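Side-chain contacts in sialidase B (Streptococcus pneumoniae serotype 4, PDB 4XJW), which cleaves terminal sialic acid residues linked alpha-(2->3), alpha-(2->6) or alpha-(2->8) in oligosaccharides, glycoproteins and glycolipids, as a family 33 glycosidase: residues K39-N44 / W96-G101; S385-S390 / R394-G399. The protein carries 1 engineered substitution. One frame throughout, in Å; residues are numbered along the deposited sequence.

Interaction 1 of 2, residues K39-N44 / W96-G101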
loop_
_atom_site.group_PDB
_atom_site.type_symbol
_atom_site.label_atom_id
_atom_site.label_comp_id
_atom_site.label_asym_id
_atom_site.label_seq_id
_atom_site.Cartn_x
_atom_site.Cartn_y
_atom_site.Cartn_z
ATOM N N LYS A 39 -5.905 -25.322 1.950
ATOM C CA LYS A 39 -7.037 -24.418 1.923
ATOM C C LYS A 39 -7.555 -24.263 3.331
ATOM O O LYS A 39 -7.555 -25.223 4.113
ATOM C CB LYS A 39 -8.158 -24.968 1.045
ATOM C CG LYS A 39 -7.748 -25.264 -0.385
ATOM C CD LYS A 39 -8.876 -25.936 -1.139
ATOM C CE LYS A 39 -8.517 -26.091 -2.604
ATOM N NZ LYS A 39 -9.557 -26.851 -3.344
ATOM N N ALA A 40 -7.994 -23.054 3.664
ATOM C CA ALA A 40 -8.622 -22.794 4.950
ATOM C C ALA A 40 -9.530 -21.590 4.809
ATOM O O ALA A 40 -9.097 -20.451 4.993
ATOM C CB ALA A 40 -7.567 -22.537 6.032
ATOM N N ASP A 41 -10.790 -21.842 4.481
ATOM C CA ASP A 41 -11.737 -20.757 4.282
ATOM C C ASP A 41 -12.637 -20.549 5.496
ATOM O O ASP A 41 -13.397 -19.581 5.555
ATOM C CB ASP A 41 -12.559 -20.963 3.007
ATOM C CG ASP A 41 -13.364 -22.248 3.021
ATOM O OD1 ASP A 41 -13.022 -23.164 3.796
ATOM O OD2 ASP A 41 -14.333 -22.342 2.236
ATOM N N LYS A 42 -12.542 -21.460 6.463
ATOM C CA LYS A 42 -13.212 -21.299 7.752
ATOM C C LYS A 42 -12.285 -21.707 8.897
ATOM O O LYS A 42 -12.619 -22.594 9.692
ATOM C CB LYS A 42 -14.496 -22.130 7.809
ATOM C CG LYS A 42 -15.420 -21.940 6.619
ATOM C CD LYS A 42 -16.829 -22.421 6.927
ATOM C CE LYS A 42 -17.665 -22.564 5.664
ATOM N NZ LYS A 42 -18.829 -23.473 5.888
ATOM N N PRO A 43 -11.113 -21.051 9.001
ATOM C CA PRO A 43 -10.131 -21.478 10.006
ATOM C C PRO A 43 -10.569 -21.180 11.436
ATOM O O PRO A 43 -11.324 -20.240 11.671
ATOM C CB PRO A 43 -8.919 -20.609 9.685
ATOM C CG PRO A 43 -9.517 -19.352 9.090
ATOM C CD PRO A 43 -10.650 -19.866 8.248
ATOM N N ASN A 44 -10.079 -21.975 12.381
ATOM C CA ASN A 44 -10.231 -21.650 13.796
ATOM C C ASN A 44 -9.315 -20.468 14.122
ATOM O O ASN A 44 -8.466 -20.111 13.299
ATOM C CB ASN A 44 -9.890 -22.870 14.662
ATOM C CG ASN A 44 -10.812 -24.054 14.401
ATOM O OD1 ASN A 44 -12.021 -23.892 14.255
ATOM N ND2 ASN A 44 -10.236 -25.251 14.327
ATOM N N TRP A 96 -4.374 -16.220 1.760
ATOM C CA TRP A 96 -5.677 -16.015 1.143
ATOM C C TRP A 96 -6.665 -17.040 1.674
ATOM O O TRP A 96 -6.271 -18.139 2.092
ATOM C CB TRP A 96 -5.557 -16.159 -0.372
ATOM C CG TRP A 96 -5.256 -14.853 -1.055
ATOM C CD1 TRP A 96 -4.030 -14.250 -1.175
ATOM C CD2 TRP A 96 -6.200 -13.979 -1.694
ATOM N NE1 TRP A 96 -4.161 -13.055 -1.863
ATOM C CE2 TRP A 96 -5.482 -12.867 -2.186
ATOM C CE3 TRP A 96 -7.587 -14.020 -1.883
ATOM C CZ2 TRP A 96 -6.106 -11.808 -2.860
ATOM C CZ3 TRP A 96 -8.201 -12.978 -2.562
ATOM C CH2 TRP A 96 -7.460 -11.885 -3.040
ATOM N N GLY A 97 -7.946 -16.690 1.659
ATOM C CA GLY A 97 -8.988 -17.585 2.144
ATOM C C GLY A 97 -9.879 -18.086 1.019
ATOM O O GLY A 97 -9.925 -19.294 0.732
ATOM N N LYS A 98 -10.568 -17.145 0.368
ATOM C CA LYS A 98 -11.490 -17.448 -0.730
ATOM C C LYS A 98 -11.332 -16.442 -1.863
ATOM O O LYS A 98 -10.907 -15.309 -1.646
ATOM C CB LYS A 98 -12.948 -17.396 -0.255
ATOM C CG LYS A 98 -13.369 -18.526 0.673
ATOM C CD LYS A 98 -14.864 -18.467 1.008
ATOM C CE LYS A 98 -15.719 -19.082 -0.101
ATOM N NZ LYS A 98 -17.150 -18.676 0.005
ATOM N N HIS A 99 -11.706 -16.866 -3.069
ATOM C CA HIS A 99 -11.665 -16.023 -4.260
ATOM C C HIS A 99 -12.714 -16.578 -5.214
ATOM O O HIS A 99 -12.747 -17.785 -5.458
ATOM C CB HIS A 99 -10.262 -16.072 -4.878
ATOM C CG HIS A 99 -10.109 -15.276 -6.139
ATOM N ND1 HIS A 99 -10.237 -13.905 -6.182
ATOM C CD2 HIS A 99 -9.790 -15.664 -7.395
ATOM C CE1 HIS A 99 -10.034 -13.484 -7.419
ATOM N NE2 HIS A 99 -9.759 -14.533 -8.173
ATOM N N LYS A 100 -13.593 -15.704 -5.704
ATOM C CA LYS A 100 -14.641 -16.086 -6.656
ATOM C C LYS A 100 -15.467 -17.287 -6.193
ATOM O O LYS A 100 -15.784 -18.184 -6.986
ATOM C CB LYS A 100 -14.045 -16.352 -8.032
ATOM C CG LYS A 100 -13.463 -15.113 -8.691
ATOM C CD LYS A 100 -12.809 -15.463 -10.013
ATOM C CE LYS A 100 -12.277 -14.217 -10.684
ATOM N NZ LYS A 100 -11.697 -14.512 -12.027
ATOM N N GLY A 101 -15.789 -17.298 -4.904
ATOM C CA GLY A 101 -16.643 -18.322 -4.324
ATOM C C GLY A 101 -15.996 -19.674 -4.075
ATOM O O GLY A 101 -16.698 -20.655 -3.823
HETATM O O HOH W 1 -6.655 -19.117 4.715
HETATM O O HOH W 2 -7.922 -21.099 1.570
#
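Lys98 lays the aliphatic part of its side chain against Asp41, and the two side chains cross at a slant. From the backbone of Lys98, CB leads off to the side, and CG makes the closest approach, 3.5 Å from Asp41 CB. CD lies 3.9 Å from the same Asp41 CB and 4.1 Å from Asp41 OD2. At this point the chain bends (chi3 81°) and turns CE and the ammonium group away from the carboxylate. NZ ends 5.1 Å from Asp41 OD2, a separation at which attraction is probably weak and no ion pair is made. A lysine suits this place because its methylenes can pack while its charged end stays in partly exposed surroundings, and an aspartate because its CB faces those methylenes while its carboxylate, with CG set between the backbone N and the carbonyl carbon (chi1 60°), does likewise.

Next to this pair the backbones meet through water. One water donates to Ala40 O and to Trp96 O, 2.8 Å from each, and a second accepts from Ala40 N at 2.9 Å and donates to Gly97 O at 2.8 Å. The small methyl of Ala40 packs on Met68 of strand 63-69. The 96-101 segment is held in turn by Asp607, whose two carboxylate oxygens accept from Gly97 N and Lys98 N.

The contact joins the loop after strand 32-39 to the chain entering the short strand 98-99, within the N-terminal, concanavalin-like domain, and the bonds to Asp607 tie the latter to the propeller part of the enzyme. Its chemistry is that of a small interface: water-mediated backbone bonds, a little aliphatic packing and a charge attraction probably weakened by solvent.

Interaction 2 of 2, residues S385-S390 / R394-G399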
loop_
_atom_site.group_PDB
_atom_site.type_symbol
_atom_site.label_atom_id
_atom_site.label_comp_id
_atom_site.label_asym_id
_atom_site.label_seq_id
_atom_site.Cartn_x
_atom_site.Cartn_y
_atom_site.Cartn_z
ATOM N N SER A 385 21.993 8.056 3.942
ATOM C CA SER A 385 21.549 6.668 3.935
ATOM C C SER A 385 21.080 6.340 5.348
ATOM O O SER A 385 21.436 7.037 6.295
ATOM C CB SER A 385 22.693 5.739 3.548
ATOM O OG SER A 385 22.961 5.779 2.157
ATOM N N VAL A 386 20.289 5.283 5.499
ATOM C CA VAL A 386 19.820 4.875 6.821
ATOM C C VAL A 386 20.276 3.464 7.186
ATOM O O VAL A 386 20.474 2.625 6.319
ATOM C CB VAL A 386 18.287 4.990 6.953
ATOM C CG1 VAL A 386 17.832 6.377 6.588
ATOM C CG2 VAL A 386 17.584 3.946 6.101
ATOM N N ASP A 387 20.437 3.203 8.479
ATOM C CA ASP A 387 20.769 1.854 8.933
ATOM C C ASP A 387 20.356 1.654 10.388
ATOM O O ASP A 387 20.099 2.619 11.118
ATOM C CB ASP A 387 22.268 1.574 8.786
ATOM C CG ASP A 387 23.099 2.297 9.829
ATOM O OD1 ASP A 387 23.276 1.745 10.938
ATOM O OD2 ASP A 387 23.568 3.418 9.541
ATOM N N PHE A 388 20.299 0.391 10.798
ATOM C CA PHE A 388 19.984 0.024 12.171
ATOM C C PHE A 388 21.158 -0.736 12.779
ATOM O O PHE A 388 20.985 -1.477 13.743
ATOM C CB PHE A 388 18.738 -0.863 12.218
ATOM C CG PHE A 388 17.448 -0.125 11.975
ATOM C CD1 PHE A 388 16.757 0.452 13.026
ATOM C CD2 PHE A 388 16.929 -0.012 10.692
ATOM C CE1 PHE A 388 15.562 1.129 12.812
ATOM C CE2 PHE A 388 15.743 0.660 10.469
ATOM C CZ PHE A 388 15.060 1.239 11.527
ATOM N N ASP A 389 22.348 -0.558 12.206
ATOM C CA ASP A 389 23.533 -1.296 12.661
ATOM C C ASP A 389 23.891 -1.058 14.134
ATOM O O ASP A 389 24.504 -1.919 14.774
ATOM C CB ASP A 389 24.738 -0.981 11.776
ATOM C CG ASP A 389 24.548 -1.440 10.343
ATOM O OD1 ASP A 389 23.527 -2.104 10.063
ATOM O OD2 ASP A 389 25.426 -1.144 9.502
ATOM N N SER A 390 23.514 0.097 14.671
ATOM C CA SER A 390 23.814 0.419 16.067
ATOM C C SER A 390 22.703 -0.029 17.012
ATOM O O SER A 390 22.825 0.113 18.227
ATOM C CB SER A 390 24.060 1.920 16.238
ATOM O OG SER A 390 22.851 2.657 16.142
ATOM N N ARG A 394 19.693 5.209 12.391
ATOM C CA ARG A 394 20.668 6.269 12.197
ATOM C C ARG A 394 20.554 6.761 10.769
ATOM O O ARG A 394 20.451 5.958 9.844
ATOM C CB ARG A 394 22.077 5.747 12.473
ATOM C CG ARG A 394 23.187 6.745 12.176
ATOM C CD ARG A 394 24.539 6.184 12.602
ATOM N NE ARG A 394 24.673 4.778 12.228
ATOM C CZ ARG A 394 25.629 3.969 12.677
ATOM N NH1 ARG A 394 26.549 4.425 13.514
ATOM N NH2 ARG A 394 25.664 2.703 12.286
ATOM N N GLU A 395 20.545 8.079 10.603
ATOM C CA GLU A 395 20.482 8.699 9.293
ATOM C C GLU A 395 21.773 9.474 9.113
ATOM O O GLU A 395 22.053 10.409 9.871
ATOM C CB GLU A 395 19.268 9.625 9.224
ATOM C CG GLU A 395 17.978 8.897 9.605
ATOM C CD GLU A 395 16.733 9.760 9.539
ATOM O OE1 GLU A 395 16.700 10.724 8.744
ATOM O OE2 GLU A 395 15.774 9.461 10.294
ATOM N N ARG A 396 22.573 9.079 8.130
ATOM C CA ARG A 396 23.878 9.708 7.977
ATOM C C ARG A 396 24.362 9.881 6.548
ATOM O O ARG A 396 24.026 9.113 5.642
ATOM C CB ARG A 396 24.924 8.941 8.772
ATOM C CG ARG A 396 25.015 7.498 8.390
ATOM C CD ARG A 396 26.182 6.815 9.081
ATOM N NE ARG A 396 26.364 5.458 8.579
ATOM C CZ ARG A 396 27.027 4.505 9.220
ATOM N NH1 ARG A 396 27.577 4.753 10.401
ATOM N NH2 ARG A 396 27.137 3.300 8.677
ATOM N N HIS A 397 25.167 10.918 6.371
ATOM C CA HIS A 397 25.762 11.221 5.087
ATOM C C HIS A 397 26.565 10.044 4.528
ATOM O O HIS A 397 27.262 9.340 5.267
ATOM C CB HIS A 397 26.628 12.475 5.222
ATOM C CG HIS A 397 25.842 13.746 5.277
ATOM N ND1 HIS A 397 26.071 14.723 6.220
ATOM C CD2 HIS A 397 24.834 14.205 4.495
ATOM C CE1 HIS A 397 25.233 15.727 6.022
ATOM N NE2 HIS A 397 24.474 15.439 4.979
ATOM N N ASN A 398 26.450 9.821 3.221
ATOM C CA ASN A 398 27.034 8.627 2.615
ATOM C C ASN A 398 28.136 8.883 1.583
ATOM O O ASN A 398 28.526 7.975 0.854
ATOM C CB ASN A 398 25.932 7.754 2.002
ATOM C CG ASN A 398 25.213 8.438 0.853
ATOM O OD1 ASN A 398 25.748 9.348 0.213
ATOM N ND2 ASN A 398 23.995 7.992 0.572
ATOM N N GLY A 399 28.599 10.123 1.489
ATOM C CA GLY A 399 29.700 10.445 0.595
ATOM C C GLY A 399 29.316 10.755 -0.840
ATOM O O GLY A 399 30.164 11.171 -1.632
#
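The end of a beta hairpin, strands 377-387 and 394-398, carries this contact. Ser385 with Arg396 and Asp387 with Arg394 are antiparallel hydrogen-bonded pairs, and Val386 with Glu395 is the non-hydrogen-bonded pair between them. Asp387, Arg394 and Arg396 share one face of the sheet and form a salt-bridge network there. Arg394 bends at chi3 (43°) and grips the carboxylate side-on: NH2 donates to Asp387 OD1 at 2.9 Å, and NE donates to Asp387 OD2 at 3.2 Å. The two planes are turned 50° apart, so the grip is twisted. Asp387 OD1 also takes the backbone N of Asp389 on its anti lone pair, at 2.8 Å, which makes an Asx turn. An aspartate suits this place because its two oxygens serve both arginines and a backbone N-H.

Arg396 lies with one guanidinium face over Asp387 OD2, 3.6 Å from NE, attracted by charge alone. Its NH1 sits above the centre of the Arg394 guanidinium, a closeness that the shared carboxylate probably makes tolerable, while Ser390 CB lies over the rim of the opposite face. Farther along, Asn398 ND2 donates almost straight to Ser385 OG (2.9 Å), which also bonds Glu264. On the other face Val386 CG1 packs beside Glu395 CG, and the Glu395 carboxylate goes to Tyr263 and Ser282. Alternating hydrogen-bonded and non-hydrogen-bonded pairs mark an antiparallel hairpin, whose loop here starts with the Asx turn.

The two interactions are separate parts of one chain, on opposite sides of its centre: their centres lie 43 Å apart and their nearest atoms about 27 Å apart. Interaction 1 closes before interaction 2 opens along the sequence. The first joins segments 52 residues apart within the N-terminal domain, whereas the second joins neighbours across the loop 388-393. One rests largely on waters, the other on direct backbone bonds and a salt-bridge network. Both lie away from the annotated sites, including the probable nucleophile Tyr615 and the pocket around Tyr212 and Gln456 that holds the inhibitor in this crystal; neither supplies a residue to them.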